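Local structure of cytosine deaminase (Klebsiella pneumoniae, 4R85) at residues I146-Q151 with E162-A167; A126-L131 with I168-D173; E152-Y157 with V192-D197; E54-L59 with T238-C243; L198-G203 with R229-G234. The protein binds iron(II) and 5-methylcytosine in an amidohydrolase-fold active site, where it probably catalyses hydrolytic deamination of cytosine-type bases. All blocks are in the same frame, centred on the assembly; numbering follows the deposited sequence.

Contact 1 (I146-Q151 with E162-A167); sequences IVAFPQ and ELMTRA. With 17E (5-methylcytosine), chain G.
The CB atoms of Ala-148 and Ala-167 meet 3.7 Å apart, a separation that lets the helix 160-170 lie close on the strand 143-149, with 6.1 Å between the two CA atoms. Beside this pair the side chain of Met-164 folds back on itself. The bend at chi2 (-68°) carries SD over the ring of Pro-150, 3.7 Å from CB and almost as near to CG and CD, and the bend at chi3 (-72°) brings CE to 3.4 Å from the backbone O of Ala-148. All four touching residues are buried, and the contact between the segments is apolar. The outer side of the helix differs: Glu-162 and Arg-166 are exposed and do not reach the strand. Beyond Pro-150, the centre of an inverse gamma turn, Gln-151 faces the ligand. Its amide pairs with 5-methylcytosine through two nearly straight bonds, ligand N1 to OE1 at 2.7 Å and NE2 to ligand O2 at 3.0 Å, while ligand O2 also lies in plane at the edge of the Phe-149 ring. Strand and helix belong to a beta-alpha-beta unit of the barrel, with strands 111-119 and 174-175 flanking the strand, and Leu-128 of helix 126-137 and Leu-198 of helix 185-202 packing against the helix.

Contact 2 (A126-L131 with I168-D173); sequences AALQAL and IEMGAD
Helix 126-137 faces the C-terminal end of helix 160-170 with CA atoms no nearer than 8.1 Å, between Leu-128 and Ala-172, and the latter helix stops at Gly-171 in a Schellman motif, with positive phi (126°) and two bonds back into the last turn. These are neighbouring outer helices of the amidohydrolase barrel, and the side chain of Met-170 bridges them. Its CB is directed at the other helix, and the chain runs out extended through chi2 (169°) before turning at chi3, which leaves the terminal methyl between two residues of helix 126-137. On the buried side CE lies 3.7 Å from Leu-128 CD2, and SD is close to the same methyl at 3.9 Å. Leu-128 CG stands anti to the backbone N, which presents the CD2 branch to the methionine. On the exposed side the aliphatic part of Gln-129 supplies the other wall, while its amide continues outward and takes no part. The contact is therefore graded from a buried leucine to an exposed glutamine, and both side chains run at a slant to the methionine.

Past the helix end, Asp-173 ties the following turn to other parts of the barrel, through a salt bridge to Lys-135 and a hydrogen bond to the backbone N of Ile-146. Arg-204 NH2 donates to the carbonyl oxygens of Ile-168 and Ala-172. Across the two segments the closest approach is that of Met-170 CE to Gln-129 CG, at 3.6 Å.

Contact 3 (E152-Y157 with V192-D197); sequences EGIESY and VMFLMD
Ile-154 meets Phe-194 through its CG2 methyl, which lies 3.8 Å from CD2 of the ring and 4.1 Å from CE2. The methyl comes at a slant to the ring. CD1, the end of the other branch, is 4.0 Å from the same CD2 and extends on to Leu-195, where its nearest atom is CB at 4.3 Å. One isoleucine thus spreads two branches over consecutive residues of the helix. The torsions account for this: CG1 lies anti to the carbonyl carbon (chi1 -64°) and continues straight to CD1, while CG2 is anti to the backbone N. On the helix, Phe-194 directs its CB at the loop.

In the next shell, polar groups fix the loop that carries Ile-154. Glu-182 accepts hydrogen bonds from the backbone N atoms of Ile-154 and Glu-155, and it is also bonded to Ser-156 OG. Glu-155 makes a salt bridge to Arg-161 and a hydrogen bond to Ser-190 OG. Gly-153, just before Ile-154, turns the chain with a positive phi of 102°.

Within the barrel, the contact joins the loop after strand 143-149 to helix 185-202. Phe-194 also packs on Arg-161 and Thr-165 of helix 160-170, and Leu-195 faces Val-206 and Val-208 of strand 205-209.

Contact 4 (E54-L59 with T238-C243); sequences EPHIHL and TASHTC. With FE2 (Fe (II) ion), chain H; 17E (5-methylcytosine), chain G.
Two histidine nitrogens, His-56 NE2 and His-241 NE2, stand just 3.4 Å apart without a hydrogen bond, because both coordinate the same iron(II) ion. The metal distances are 2.3 Å from His-56 NE2 and 2.5 Å from His-241 NE2. Their rings form an offset edge-to-face pair with planes at 83°, the edge of His-241 turned to the face of His-56. His-58, two residues on in segment 54-59, binds the metal through NE2 as well, at 2.3 Å, and His-209 and Asp-308 complete the five-residue site. The other nitrogen of His-56 is engaged too: ND1 donates to Ser-240 OG over 2.9 Å, with the acceptor near the ring plane but the bond bent (139°). Ser-240 OG is in turn hydrogen-bonded to Asp-207, so a second shell probably helps to set the rotation of the His-56 ring. The backbone N of His-56 is held by Glu-54 OE2, which accepts through its anti lone pair.

The substrate lies beside this site. Its methyl carbon CM5 sits over one face of His-58, 3.5 Å from CD2, and its amino nitrogen N4 is 3.5 Å from His-241 NE2. Such a histidine-rich site, with an HxH pair in the segment that carries barrel strand 47-57, is characteristic of the amidohydrolase superfamily. It forms where strands 47-57 and 237-240 face each other across the barrel, with 111-119 beside the former and 205-209 and 266-269 flanking the latter.

Contact 5 (L198-G203 with R229-G234); sequences LAQRYG and RVRGMG
Gln-200 OE1 accepts a hydrogen bond from Arg-231 NH1 at 2.8 Å, and this NH1 also forms a salt bridge with Asp-197, one turn earlier on the same helix as the glutamine. The bond to the amide is bent, with an N-H...O angle of 134°. The donor stands tilted 28° from the carbonyl plane, and the amide and guanidinium planes lie 66° apart, so the groups meet at a slant. A salt bridge from NE to Glu-227, one turn back on its own helix, grips the guanidinium through a second nitrogen. The arginine chain is extended from CG to NE, which brings CD to 3.4 Å from Gln-200 OE1, its methylenes passing the amide at a slant.

Beside this polar pair the contact turns apolar. Met-233 SD approaches Gln-200 CG at 3.4 Å, and its CE lies 4.1 Å from Ala-199 CB; Met-233 and Ala-199 are both buried. Met-233 follows Gly-232, whose positive phi and two bonds back into the last turn form a Schellman motif at the end of helix 220-231. A polar pair next to a buried methionine joins two successive outer helices, 185-202 and 220-231, of the (beta/alpha)-barrel typical of amidohydrolases.

How the contacts relate
Contact 4 is the deepest, about 6 Å from the chain centre to its own centre, and alone is built on metal coordination; the other four lie 19 to 22 Å out. Contacts 1 and 3 are buried and apolar across their segments, whereas contacts 2 and 5 are partly buried and each carries an exposed glutamine. Helix 160-170 serves contacts 1 and 2, and helix 185-202 serves contacts 3 and 5. Contacts 1 and 4 both reach 5-methylcytosine, and Phe-149 packs against His-58 between them. Tyr-202 connects contact 5 to contact 2 by a probable hydrogen bond with Glu-169, which links helix 160-170 to helix 185-202.

Contact 1 (I146-Q151 with E162-A167)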
# COMPACT_ATOMS: atom_id res chain seq x y z
N ILE A 146 -9.54 25.56 4.03
CA ILE A 146 -9.73 25.20 5.43
C ILE A 146 -11.18 24.88 5.77
O ILE A 146 -12.08 25.68 5.52
CB ILE A 146 -9.25 26.33 6.36
CG1 ILE A 146 -7.73 26.49 6.23
CG2 ILE A 146 -9.66 26.04 7.81
CD1 ILE A 146 -7.23 27.84 6.70
N VAL A 147 -11.39 23.70 6.36
CA VAL A 147 -12.72 23.25 6.77
C VAL A 147 -12.92 23.42 8.28
O VAL A 147 -12.12 22.91 9.08
CB VAL A 147 -12.93 21.76 6.46
CG1 VAL A 147 -14.40 21.37 6.68
CG2 VAL A 147 -12.48 21.40 5.02
N ALA A 148 -13.99 24.10 8.67
CA ALA A 148 -14.40 24.14 10.08
C ALA A 148 -15.02 22.80 10.48
O ALA A 148 -16.19 22.54 10.22
CB ALA A 148 -15.39 25.26 10.32
N PHE A 149 -14.22 21.97 11.14
CA PHE A 149 -14.58 20.60 11.44
C PHE A 149 -14.88 20.49 12.94
O PHE A 149 -13.99 20.70 13.75
CB PHE A 149 -13.41 19.68 11.08
CG PHE A 149 -13.56 18.25 11.55
CD1 PHE A 149 -14.70 17.51 11.25
CD2 PHE A 149 -12.56 17.64 12.29
CE1 PHE A 149 -14.83 16.20 11.68
CE2 PHE A 149 -12.68 16.33 12.72
CZ PHE A 149 -13.82 15.61 12.41
N PRO A 150 -16.14 20.21 13.29
CA PRO A 150 -16.52 20.14 14.71
C PRO A 150 -16.30 18.72 15.24
O PRO A 150 -17.26 17.96 15.36
CB PRO A 150 -18.01 20.48 14.68
CG PRO A 150 -18.47 19.92 13.33
CD PRO A 150 -17.29 20.04 12.39
N GLN A 151 -15.06 18.38 15.55
CA GLN A 151 -14.69 17.02 15.95
C GLN A 151 -15.60 16.41 17.01
O GLN A 151 -15.96 15.23 16.93
CB GLN A 151 -13.25 16.99 16.46
CG GLN A 151 -12.81 15.65 17.01
CD GLN A 151 -12.66 14.61 15.90
OE1 GLN A 151 -11.59 14.49 15.31
NE2 GLN A 151 -13.72 13.88 15.62
N GLU A 162 -22.09 28.08 17.94
CA GLU A 162 -21.35 29.33 18.01
C GLU A 162 -19.94 29.18 17.48
O GLU A 162 -19.42 30.08 16.82
CB GLU A 162 -21.19 29.81 19.47
CG GLU A 162 -22.43 30.31 20.14
CD GLU A 162 -22.12 30.98 21.48
OE1 GLU A 162 -20.98 30.84 22.01
OE2 GLU A 162 -23.03 31.67 21.98
N LEU A 163 -19.30 28.07 17.82
CA LEU A 163 -17.94 27.81 17.39
C LEU A 163 -17.85 27.62 15.88
O LEU A 163 -16.94 28.13 15.23
CB LEU A 163 -17.37 26.59 18.11
CG LEU A 163 -17.07 26.88 19.59
CD1 LEU A 163 -16.87 25.56 20.35
CD2 LEU A 163 -15.84 27.77 19.70
N MET A 164 -18.80 26.89 15.32
CA MET A 164 -18.87 26.70 13.86
C MET A 164 -19.04 28.05 13.16
O MET A 164 -18.36 28.34 12.18
CB MET A 164 -20.02 25.78 13.48
CG MET A 164 -19.76 24.30 13.79
SD MET A 164 -18.47 23.63 12.73
CE MET A 164 -19.33 23.55 11.14
N THR A 165 -19.94 28.86 13.69
CA THR A 165 -20.24 30.17 13.11
C THR A 165 -19.02 31.08 13.21
O THR A 165 -18.65 31.75 12.25
CB THR A 165 -21.45 30.81 13.82
OG1 THR A 165 -22.58 29.94 13.70
CG2 THR A 165 -21.79 32.18 13.22
N ARG A 166 -18.39 31.09 14.38
CA ARG A 166 -17.21 31.92 14.60
C ARG A 166 -16.08 31.50 13.65
O ARG A 166 -15.41 32.34 13.07
CB ARG A 166 -16.75 31.81 16.06
CG ARG A 166 -15.51 32.63 16.38
CD ARG A 166 -15.78 34.13 16.31
NE ARG A 166 -14.54 34.88 16.23
CZ ARG A 166 -14.31 35.85 15.37
NH1 ARG A 166 -15.26 36.23 14.51
NH2 ARG A 166 -13.14 36.47 15.36
N ALA A 167 -15.90 30.19 13.48
CA ALA A 167 -14.86 29.67 12.59
C ALA A 167 -15.07 30.14 11.15
O ALA A 167 -14.11 30.49 10.45
CB ALA A 167 -14.83 28.14 12.64
N1 17E G . -11.25 12.76 13.24
C2 17E G . -12.22 12.01 12.71
O2 17E G . -13.49 12.12 13.20
N3 17E G . -11.98 11.16 11.71
C4 17E G . -10.73 11.03 11.22
N4 17E G . -10.49 10.11 10.15
C5 17E G . -9.69 11.79 11.74
C6 17E G . -9.99 12.67 12.77
CM5 17E G . -8.30 11.66 11.19

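Contact 2 (A126-L131 with I168-D173)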
# COMPACT_ATOMS: atom_id res chain seq x y z
N ALA A 126 -7.34 27.96 18.50
CA ALA A 126 -5.91 28.21 18.31
C ALA A 126 -5.37 27.64 17.00
O ALA A 126 -4.66 28.34 16.26
CB ALA A 126 -5.12 27.66 19.50
N ALA A 127 -5.68 26.38 16.70
CA ALA A 127 -5.21 25.76 15.47
C ALA A 127 -5.79 26.46 14.25
O ALA A 127 -5.12 26.61 13.23
CB ALA A 127 -5.57 24.28 15.44
N LEU A 128 -7.06 26.85 14.33
CA LEU A 128 -7.69 27.54 13.20
C LEU A 128 -6.95 28.84 12.92
O LEU A 128 -6.63 29.15 11.77
CB LEU A 128 -9.16 27.81 13.49
CG LEU A 128 -9.91 28.57 12.39
CD1 LEU A 128 -9.91 27.77 11.09
CD2 LEU A 128 -11.32 28.85 12.85
N GLN A 129 -6.66 29.59 13.97
CA GLN A 129 -5.91 30.83 13.85
C GLN A 129 -4.58 30.58 13.16
O GLN A 129 -4.20 31.30 12.23
CB GLN A 129 -5.68 31.46 15.22
CG GLN A 129 -6.95 31.98 15.86
CD GLN A 129 -6.75 32.45 17.30
OE1 GLN A 129 -5.67 32.91 17.67
NE2 GLN A 129 -7.80 32.32 18.11
N ALA A 130 -3.87 29.55 13.62
CA ALA A 130 -2.56 29.24 13.05
C ALA A 130 -2.68 28.86 11.57
O ALA A 130 -1.88 29.31 10.74
CB ALA A 130 -1.88 28.12 13.83
N LEU A 131 -3.67 28.05 11.23
CA LEU A 131 -3.80 27.55 9.87
C LEU A 131 -4.29 28.61 8.88
O LEU A 131 -3.93 28.57 7.70
CB LEU A 131 -4.64 26.27 9.82
CG LEU A 131 -3.82 25.10 10.38
CD1 LEU A 131 -4.69 23.92 10.77
CD2 LEU A 131 -2.77 24.65 9.39
N ILE A 168 -16.32 30.10 10.70
CA ILE A 168 -16.67 30.58 9.37
C ILE A 168 -16.43 32.08 9.26
O ILE A 168 -15.85 32.55 8.28
CB ILE A 168 -18.14 30.22 9.03
CG1 ILE A 168 -18.26 28.70 8.85
CG2 ILE A 168 -18.62 30.98 7.80
CD1 ILE A 168 -17.28 28.12 7.84
N GLU A 169 -16.83 32.84 10.27
CA GLU A 169 -16.60 34.28 10.21
C GLU A 169 -15.11 34.63 10.21
O GLU A 169 -14.70 35.61 9.59
CB GLU A 169 -17.34 35.00 11.34
CG GLU A 169 -18.84 34.94 11.19
CD GLU A 169 -19.59 35.63 12.31
OE1 GLU A 169 -18.98 35.87 13.38
OE2 GLU A 169 -20.79 35.94 12.12
N MET A 170 -14.32 33.81 10.88
CA MET A 170 -12.87 33.99 10.92
C MET A 170 -12.24 33.74 9.55
O MET A 170 -11.13 34.21 9.27
CB MET A 170 -12.23 33.08 11.96
CG MET A 170 -12.35 33.59 13.39
SD MET A 170 -11.86 32.32 14.56
CE MET A 170 -10.12 32.11 14.17
N GLY A 171 -12.93 32.96 8.73
CA GLY A 171 -12.53 32.80 7.34
C GLY A 171 -12.32 31.39 6.83
O GLY A 171 -11.79 31.22 5.73
N ALA A 172 -12.71 30.38 7.60
CA ALA A 172 -12.72 29.02 7.06
C ALA A 172 -13.55 29.00 5.77
O ALA A 172 -14.65 29.56 5.72
CB ALA A 172 -13.28 28.04 8.07
N ASP A 173 -13.01 28.37 4.73
CA ASP A 173 -13.64 28.35 3.40
C ASP A 173 -14.73 27.29 3.29
O ASP A 173 -15.62 27.38 2.44
CB ASP A 173 -12.60 28.03 2.32
CG ASP A 173 -11.25 28.65 2.59
OD1 ASP A 173 -11.01 29.79 2.12
OD2 ASP A 173 -10.42 28.00 3.26

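Contact 3 (E152-Y157 with V192-D197)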
# COMPACT_ATOMS: atom_id res chain seq x y z
N GLU A 152 -15.94 17.18 18.03
CA GLU A 152 -16.72 16.60 19.12
C GLU A 152 -18.22 16.85 18.98
O GLU A 152 -18.99 16.66 19.92
CB GLU A 152 -16.15 17.04 20.47
CG GLU A 152 -14.73 16.51 20.63
CD GLU A 152 -14.14 16.72 22.00
OE1 GLU A 152 -12.95 17.11 22.08
OE2 GLU A 152 -14.86 16.49 22.99
N GLY A 153 -18.64 17.26 17.79
CA GLY A 153 -20.05 17.43 17.50
C GLY A 153 -20.50 18.87 17.53
O GLY A 153 -19.97 19.70 18.28
N ILE A 154 -21.47 19.18 16.69
CA ILE A 154 -22.12 20.48 16.69
C ILE A 154 -23.15 20.57 17.82
O ILE A 154 -23.18 21.54 18.59
CB ILE A 154 -22.83 20.74 15.33
CG1 ILE A 154 -21.78 20.81 14.22
CG2 ILE A 154 -23.66 22.01 15.38
CD1 ILE A 154 -22.37 20.94 12.83
N GLU A 155 -24.01 19.56 17.92
CA GLU A 155 -25.12 19.60 18.87
C GLU A 155 -24.71 19.01 20.20
O GLU A 155 -25.41 19.16 21.19
CB GLU A 155 -26.32 18.81 18.33
CG GLU A 155 -26.67 19.04 16.86
CD GLU A 155 -27.34 20.39 16.62
OE1 GLU A 155 -28.12 20.50 15.65
OE2 GLU A 155 -27.10 21.36 17.38
N SER A 156 -23.56 18.33 20.22
CA SER A 156 -23.17 17.49 21.35
C SER A 156 -22.00 18.08 22.16
O SER A 156 -21.56 17.49 23.14
CB SER A 156 -22.82 16.08 20.84
OG SER A 156 -23.81 15.59 19.93
N TYR A 157 -21.51 19.24 21.73
CA TYR A 157 -20.38 19.92 22.37
C TYR A 157 -20.85 21.31 22.79
O TYR A 157 -21.63 21.93 22.07
CB TYR A 157 -19.24 20.05 21.37
CG TYR A 157 -17.95 20.59 21.95
CD1 TYR A 157 -17.62 21.94 21.83
CD2 TYR A 157 -17.07 19.75 22.62
CE1 TYR A 157 -16.44 22.44 22.37
CE2 TYR A 157 -15.88 20.24 23.16
CZ TYR A 157 -15.58 21.58 23.03
OH TYR A 157 -14.41 22.08 23.56
N VAL A 192 -26.93 18.35 10.43
CA VAL A 192 -26.79 18.53 8.98
C VAL A 192 -27.62 19.72 8.51
O VAL A 192 -27.16 20.52 7.68
CB VAL A 192 -27.16 17.24 8.19
CG1 VAL A 192 -27.17 17.52 6.69
CG2 VAL A 192 -26.18 16.11 8.54
N MET A 193 -28.83 19.87 9.05
CA MET A 193 -29.66 21.03 8.69
C MET A 193 -28.97 22.34 9.06
O MET A 193 -28.93 23.28 8.25
CB MET A 193 -31.03 20.96 9.37
CG MET A 193 -31.81 19.69 9.05
SD MET A 193 -32.08 19.49 7.25
CE MET A 193 -33.03 17.96 7.24
N PHE A 194 -28.40 22.38 10.26
CA PHE A 194 -27.64 23.55 10.70
C PHE A 194 -26.46 23.88 9.79
O PHE A 194 -26.27 25.03 9.41
CB PHE A 194 -27.13 23.39 12.15
CG PHE A 194 -26.13 24.43 12.54
CD1 PHE A 194 -26.55 25.71 12.90
CD2 PHE A 194 -24.77 24.17 12.48
CE1 PHE A 194 -25.62 26.70 13.24
CE2 PHE A 194 -23.83 25.15 12.82
CZ PHE A 194 -24.26 26.42 13.20
N LEU A 195 -25.63 22.89 9.49
CA LEU A 195 -24.40 23.16 8.78
C LEU A 195 -24.69 23.58 7.33
O LEU A 195 -23.99 24.43 6.78
CB LEU A 195 -23.43 21.97 8.83
CG LEU A 195 -23.64 20.69 8.01
CD1 LEU A 195 -23.05 20.78 6.58
CD2 LEU A 195 -23.04 19.50 8.75
N MET A 196 -25.72 23.01 6.74
CA MET A 196 -26.14 23.42 5.40
C MET A 196 -26.68 24.85 5.40
O MET A 196 -26.38 25.63 4.50
CB MET A 196 -27.14 22.42 4.80
CG MET A 196 -26.54 21.05 4.51
SD MET A 196 -25.23 21.04 3.26
CE MET A 196 -26.21 21.08 1.74
N ASP A 197 -27.47 25.20 6.42
CA ASP A 197 -27.94 26.58 6.57
C ASP A 197 -26.77 27.54 6.72
O ASP A 197 -26.75 28.62 6.11
CB ASP A 197 -28.86 26.73 7.79
CG ASP A 197 -30.24 26.11 7.58
OD1 ASP A 197 -30.60 25.83 6.42
OD2 ASP A 197 -30.96 25.92 8.58

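Contact 4 (E54-L59 with T238-C243)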
# COMPACT_ATOMS: atom_id res chain seq x y z
N GLU A 54 -4.42 16.96 -2.38
CA GLU A 54 -4.72 16.30 -1.12
C GLU A 54 -6.01 16.92 -0.62
O GLU A 54 -5.98 17.93 0.08
CB GLU A 54 -3.61 16.52 -0.10
CG GLU A 54 -3.93 15.92 1.27
CD GLU A 54 -4.59 14.55 1.15
OE1 GLU A 54 -3.86 13.55 0.95
OE2 GLU A 54 -5.84 14.47 1.24
N PRO A 55 -7.15 16.33 -0.98
CA PRO A 55 -8.45 16.97 -0.72
C PRO A 55 -8.97 16.74 0.68
O PRO A 55 -10.06 17.22 0.99
CB PRO A 55 -9.38 16.28 -1.73
CG PRO A 55 -8.79 14.90 -1.86
CD PRO A 55 -7.29 15.07 -1.73
N HIS A 56 -8.23 16.01 1.52
CA HIS A 56 -8.69 15.72 2.87
C HIS A 56 -7.55 15.28 3.78
O HIS A 56 -7.10 14.13 3.73
CB HIS A 56 -9.77 14.62 2.83
CG HIS A 56 -10.47 14.43 4.13
ND1 HIS A 56 -11.85 14.47 4.25
CD2 HIS A 56 -9.99 14.18 5.38
CE1 HIS A 56 -12.18 14.26 5.51
NE2 HIS A 56 -11.08 14.09 6.21
N ILE A 57 -7.11 16.20 4.63
CA ILE A 57 -6.05 15.92 5.61
C ILE A 57 -6.35 16.75 6.85
O ILE A 57 -7.04 17.77 6.75
CB ILE A 57 -4.67 16.27 5.02
CG1 ILE A 57 -3.54 15.83 5.95
CG2 ILE A 57 -4.58 17.75 4.64
CD1 ILE A 57 -2.20 15.65 5.23
N HIS A 58 -5.87 16.30 8.01
CA HIS A 58 -6.05 17.04 9.26
C HIS A 58 -4.73 17.64 9.69
O HIS A 58 -4.00 17.04 10.49
CB HIS A 58 -6.57 16.13 10.37
CG HIS A 58 -7.92 15.54 10.10
ND1 HIS A 58 -9.06 15.98 10.74
CD2 HIS A 58 -8.30 14.54 9.29
CE1 HIS A 58 -10.09 15.28 10.32
NE2 HIS A 58 -9.66 14.40 9.43
N LEU A 59 -4.43 18.83 9.18
CA LEU A 59 -3.15 19.49 9.48
C LEU A 59 -3.02 19.96 10.92
O LEU A 59 -1.91 20.13 11.42
CB LEU A 59 -2.90 20.66 8.53
CG LEU A 59 -2.61 20.27 7.09
CD1 LEU A 59 -2.35 21.50 6.24
CD2 LEU A 59 -1.42 19.30 7.05
N THR A 238 -19.22 18.00 -0.45
CA THR A 238 -18.49 16.74 -0.45
C THR A 238 -18.87 15.92 0.78
O THR A 238 -19.03 16.47 1.88
CB THR A 238 -16.96 16.95 -0.48
OG1 THR A 238 -16.60 17.63 -1.69
CG2 THR A 238 -16.23 15.61 -0.43
N ALA A 239 -19.03 14.61 0.59
CA ALA A 239 -19.17 13.68 1.69
C ALA A 239 -17.86 12.91 1.84
O ALA A 239 -17.45 12.20 0.91
CB ALA A 239 -20.34 12.72 1.44
N SER A 240 -17.21 13.04 2.99
CA SER A 240 -15.97 12.32 3.24
C SER A 240 -16.25 11.13 4.14
O SER A 240 -17.18 11.17 4.94
CB SER A 240 -14.95 13.25 3.92
OG SER A 240 -14.47 14.25 3.03
N HIS A 241 -15.48 10.06 3.99
CA HIS A 241 -15.56 8.91 4.91
C HIS A 241 -16.95 8.33 5.01
O HIS A 241 -17.50 8.21 6.11
CB HIS A 241 -15.24 9.31 6.35
CG HIS A 241 -13.85 9.82 6.58
ND1 HIS A 241 -12.73 9.02 6.47
CD2 HIS A 241 -13.41 11.03 6.99
CE1 HIS A 241 -11.66 9.73 6.78
NE2 HIS A 241 -12.05 10.95 7.10
N THR A 242 -17.54 7.98 3.89
CA THR A 242 -18.84 7.32 3.92
C THR A 242 -18.63 5.83 4.14
O THR A 242 -19.15 5.02 3.40
CB THR A 242 -19.62 7.61 2.62
OG1 THR A 242 -18.80 7.30 1.48
CG2 THR A 242 -19.98 9.09 2.57
N CYS A 243 -17.86 5.48 5.18
CA CYS A 243 -17.49 4.09 5.44
C CYS A 243 -18.69 3.16 5.61
O CYS A 243 -18.67 2.01 5.17
CB CYS A 243 -16.60 4.00 6.68
SG CYS A 243 -15.10 5.01 6.55
FE FE2 H . -10.89 12.92 8.13
N1 17E G . -11.25 12.76 13.24
C2 17E G . -12.22 12.01 12.71
O2 17E G . -13.49 12.12 13.20
N3 17E G . -11.98 11.16 11.71
C4 17E G . -10.73 11.03 11.22
N4 17E G . -10.49 10.11 10.15
C5 17E G . -9.69 11.79 11.74
C6 17E G . -9.99 12.67 12.77
CM5 17E G . -8.30 11.66 11.19

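Contact 5 (L198-G203 with R229-G234)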
# COMPACT_ATOMS: atom_id res chain seq x y z
N LEU A 198 -25.81 27.17 7.57
CA LEU A 198 -24.59 27.94 7.77
C LEU A 198 -23.85 28.18 6.44
O LEU A 198 -23.53 29.31 6.10
CB LEU A 198 -23.67 27.23 8.77
CG LEU A 198 -22.41 27.97 9.23
CD1 LEU A 198 -22.77 29.27 9.96
CD2 LEU A 198 -21.54 27.05 10.12
N ALA A 199 -23.58 27.11 5.71
CA ALA A 199 -22.89 27.23 4.42
C ALA A 199 -23.64 28.13 3.45
O ALA A 199 -23.03 28.92 2.73
CB ALA A 199 -22.68 25.87 3.80
N GLN A 200 -24.97 28.01 3.42
CA GLN A 200 -25.76 28.85 2.51
C GLN A 200 -25.76 30.30 2.92
O GLN A 200 -25.69 31.20 2.08
CB GLN A 200 -27.21 28.37 2.41
CG GLN A 200 -27.42 27.30 1.38
CD GLN A 200 -28.87 27.18 0.96
OE1 GLN A 200 -29.75 26.87 1.76
NE2 GLN A 200 -29.13 27.43 -0.31
N ARG A 201 -25.85 30.55 4.22
CA ARG A 201 -25.90 31.92 4.71
C ARG A 201 -24.59 32.68 4.45
O ARG A 201 -24.61 33.88 4.18
CB ARG A 201 -26.28 31.96 6.19
CG ARG A 201 -26.25 33.36 6.77
CD ARG A 201 -27.40 33.58 7.72
NE ARG A 201 -27.48 34.98 8.14
CZ ARG A 201 -28.24 35.41 9.14
NH1 ARG A 201 -28.99 34.54 9.81
NH2 ARG A 201 -28.25 36.69 9.47
N TYR A 202 -23.47 31.97 4.51
CA TYR A 202 -22.16 32.61 4.32
C TYR A 202 -21.53 32.28 2.96
O TYR A 202 -20.41 32.69 2.69
CB TYR A 202 -21.20 32.21 5.44
CG TYR A 202 -21.51 32.78 6.81
CD1 TYR A 202 -22.39 32.14 7.68
CD2 TYR A 202 -20.91 33.96 7.25
CE1 TYR A 202 -22.68 32.66 8.94
CE2 TYR A 202 -21.20 34.49 8.51
CZ TYR A 202 -22.08 33.83 9.35
OH TYR A 202 -22.36 34.35 10.60
N GLY A 203 -22.24 31.54 2.12
CA GLY A 203 -21.75 31.20 0.79
C GLY A 203 -20.46 30.39 0.78
O GLY A 203 -19.52 30.72 0.05
N ARG A 229 -29.32 18.60 -2.79
CA ARG A 229 -30.15 18.55 -4.01
C ARG A 229 -31.22 19.64 -3.98
O ARG A 229 -31.37 20.40 -4.94
CB ARG A 229 -30.82 17.17 -4.16
CG ARG A 229 -31.60 17.01 -5.48
CD ARG A 229 -32.58 15.82 -5.45
NE ARG A 229 -33.64 16.05 -4.47
CZ ARG A 229 -34.76 16.72 -4.72
NH1 ARG A 229 -34.98 17.22 -5.93
NH2 ARG A 229 -35.67 16.88 -3.76
N VAL A 230 -31.94 19.73 -2.86
CA VAL A 230 -33.01 20.71 -2.69
C VAL A 230 -32.49 22.15 -2.77
O VAL A 230 -33.15 23.03 -3.33
CB VAL A 230 -33.73 20.47 -1.34
CG1 VAL A 230 -34.53 21.69 -0.91
CG2 VAL A 230 -34.62 19.25 -1.44
N ARG A 231 -31.30 22.37 -2.22
CA ARG A 231 -30.74 23.71 -2.15
C ARG A 231 -29.98 24.06 -3.43
O ARG A 231 -29.57 25.20 -3.63
CB ARG A 231 -29.83 23.84 -0.92
CG ARG A 231 -30.57 23.79 0.41
CD ARG A 231 -29.60 23.45 1.53
NE ARG A 231 -30.27 23.05 2.77
CZ ARG A 231 -30.37 23.81 3.86
NH1 ARG A 231 -29.85 25.03 3.87
NH2 ARG A 231 -30.98 23.34 4.94
N GLY A 232 -29.79 23.08 -4.30
CA GLY A 232 -29.09 23.28 -5.55
C GLY A 232 -27.60 23.52 -5.37
O GLY A 232 -26.97 24.21 -6.16
N MET A 233 -27.01 22.93 -4.33
CA MET A 233 -25.60 23.19 -4.06
C MET A 233 -24.70 21.95 -4.16
O MET A 233 -23.63 21.91 -3.56
CB MET A 233 -25.42 23.91 -2.71
CG MET A 233 -26.19 23.33 -1.54
SD MET A 233 -26.25 24.44 -0.08
CE MET A 233 -24.51 24.61 0.31
N GLY A 234 -25.13 20.95 -4.94
CA GLY A 234 -24.38 19.70 -5.00
C GLY A 234 -22.90 19.81 -5.33
O GLY A 234 -22.07 19.18 -4.68